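Local coordinates for beta-glucoside kinase (Listeria monocytogenes, PDB 4HTL), which phosphorylates cellobiose with ATP to give cellobiose-6'-phosphate and may also regulate transcription of the cellobiose-PTS operon, at residues Thr227-Leu232 and Thr239-Gly244. Sequence-based numbering, arbitrary orientation.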
# COMPACT_ATOMS: atom_id res chain seq x y z
N THR A 227 11.26 -4.91 7.61
CA THR A 227 10.74 -5.52 6.41
C THR A 227 9.40 -4.85 6.07
O THR A 227 9.18 -4.44 4.94
CB THR A 227 10.60 -7.04 6.58
OG1 THR A 227 11.90 -7.58 6.91
CG2 THR A 227 10.01 -7.73 5.35
N GLY A 228 8.51 -4.73 7.06
CA GLY A 228 7.26 -4.08 6.84
C GLY A 228 7.40 -2.60 6.53
O GLY A 228 6.70 -2.11 5.64
N LEU A 229 8.27 -1.90 7.23
CA LEU A 229 8.48 -0.45 6.97
C LEU A 229 8.98 -0.22 5.54
O LEU A 229 8.48 0.66 4.85
CB LEU A 229 9.44 0.16 7.94
CG LEU A 229 9.00 0.46 9.39
CD1 LEU A 229 10.23 0.97 10.17
CD2 LEU A 229 7.79 1.42 9.44
N TYR A 230 9.91 -1.04 5.08
CA TYR A 230 10.48 -0.92 3.71
C TYR A 230 9.37 -1.12 2.69
O TYR A 230 9.17 -0.30 1.80
CB TYR A 230 11.55 -1.95 3.56
CG TYR A 230 12.40 -1.93 2.31
CD1 TYR A 230 13.63 -1.28 2.28
CD2 TYR A 230 12.00 -2.56 1.16
CE1 TYR A 230 14.45 -1.33 1.17
CE2 TYR A 230 12.80 -2.58 0.04
CZ TYR A 230 14.04 -1.98 0.06
OH TYR A 230 14.83 -2.02 -1.05
N ASN A 231 8.55 -2.15 2.90
CA ASN A 231 7.44 -2.36 1.99
C ASN A 231 6.52 -1.13 1.95
O ASN A 231 6.08 -0.68 0.87
CB ASN A 231 6.57 -3.55 2.42
CG ASN A 231 7.18 -4.93 2.12
OD1 ASN A 231 8.09 -5.05 1.31
ND2 ASN A 231 6.58 -5.97 2.73
N LEU A 232 6.13 -0.65 3.13
CA LEU A 232 5.22 0.49 3.21
C LEU A 232 5.77 1.76 2.56
O LEU A 232 5.04 2.53 1.93
CB LEU A 232 4.85 0.78 4.67
CG LEU A 232 3.98 -0.24 5.40
CD1 LEU A 232 3.90 0.05 6.89
CD2 LEU A 232 2.61 -0.51 4.76
N THR A 239 5.26 10.66 3.82
CA THR A 239 6.30 11.49 4.41
C THR A 239 6.66 11.02 5.83
O THR A 239 7.82 11.16 6.26
CB THR A 239 5.85 12.97 4.43
OG1 THR A 239 4.67 13.12 5.24
CG2 THR A 239 5.64 13.47 2.99
N HIS A 240 5.68 10.44 6.52
CA HIS A 240 5.78 10.09 7.95
C HIS A 240 5.09 8.76 8.18
O HIS A 240 4.03 8.49 7.59
CB HIS A 240 5.08 11.10 8.85
CG HIS A 240 5.71 12.45 8.87
ND1 HIS A 240 5.72 13.27 7.78
CD2 HIS A 240 6.35 13.14 9.89
CE1 HIS A 240 6.34 14.41 8.10
NE2 HIS A 240 6.74 14.33 9.39
N ILE A 241 5.68 7.93 9.02
CA ILE A 241 5.01 6.76 9.57
C ILE A 241 5.05 6.89 11.08
O ILE A 241 6.12 6.93 11.69
CB ILE A 241 5.65 5.42 9.14
CG1 ILE A 241 5.66 5.32 7.58
CG2 ILE A 241 4.93 4.21 9.77
CD1 ILE A 241 6.36 4.08 7.05
N PHE A 242 3.86 6.96 11.65
CA PHE A 242 3.71 7.07 13.10
C PHE A 242 3.51 5.71 13.70
O PHE A 242 2.57 4.98 13.33
CB PHE A 242 2.57 8.01 13.46
CG PHE A 242 2.73 9.41 12.90
CD1 PHE A 242 3.80 10.19 13.26
CD2 PHE A 242 1.85 9.92 11.94
CE1 PHE A 242 4.00 11.44 12.73
CE2 PHE A 242 2.03 11.18 11.43
CZ PHE A 242 3.10 11.93 11.80
N ILE A 243 4.36 5.36 14.67
CA ILE A 243 4.33 4.02 15.22
C ILE A 243 3.87 4.07 16.67
O ILE A 243 4.35 4.91 17.45
CB ILE A 243 5.69 3.31 15.14
CG1 ILE A 243 6.30 3.38 13.70
CG2 ILE A 243 5.50 1.83 15.61
CD1 ILE A 243 7.71 2.78 13.51
N GLY A 244 2.87 3.24 16.98
CA GLY A 244 2.27 3.19 18.29
C GLY A 244 2.01 1.77 18.74
O GLY A 244 2.48 0.81 18.13
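Leu229 and Ile241 meet where helix 212-236 packs on one face of the mixed sheet that contains strand 240-244, in a kinase of the ROK family, within the actin-like ATPase clan. The pair illustrates how a helix and the strand that follows it can be joined by apolar side chains, chiefly through their methyl groups. Leu229 carries its half of the contact on one branch: CD2 lies 3.9 Å from Ile241 CD1 and 4.0 Å from Ile241 CG2, facing both methyls of the isoleucine. Ile241 can offer both because its longer arm, CG1, is set anti to the carbonyl carbon (chi1 -57°) and extends on to CD1, while CG2, anti to the backbone N, lies beside the carbonyl carbon. On the helix side, Leu232 adds a looser touch one turn further on, its CB lying 4.3 Å from Ile241 CD1. The alternation of the strand brings Ile243 to the same face, and its CD1 comes within 4.3 Å of Leu229 CD2.

The backbones stay well apart: the axes of segments 227-232 and 240-244 come within 10.9 Å and run roughly antiparallel, at 148°, a spacing bridged by these branched side chains. Around them, Leu127, Leu129 and Ile131 of the neighbouring strand 126-131 touch Leu232, Leu229 and Ile243 respectively, continuing the apolar layer, and Phe253 and Leu257 of helix 253-261 pack on Ile243. Tyr230, pointing away from the strand, stacks on Phe160 of the second subunit, so the helix serves both the sheet and the dimer interface. Where the loop enters the strand, Thr239 and His240 are tied locally: Thr239 OG1 sits in the plane of the imidazole, at its edge, hydrogen-bonded to His240 ND1 at 2.8 Å.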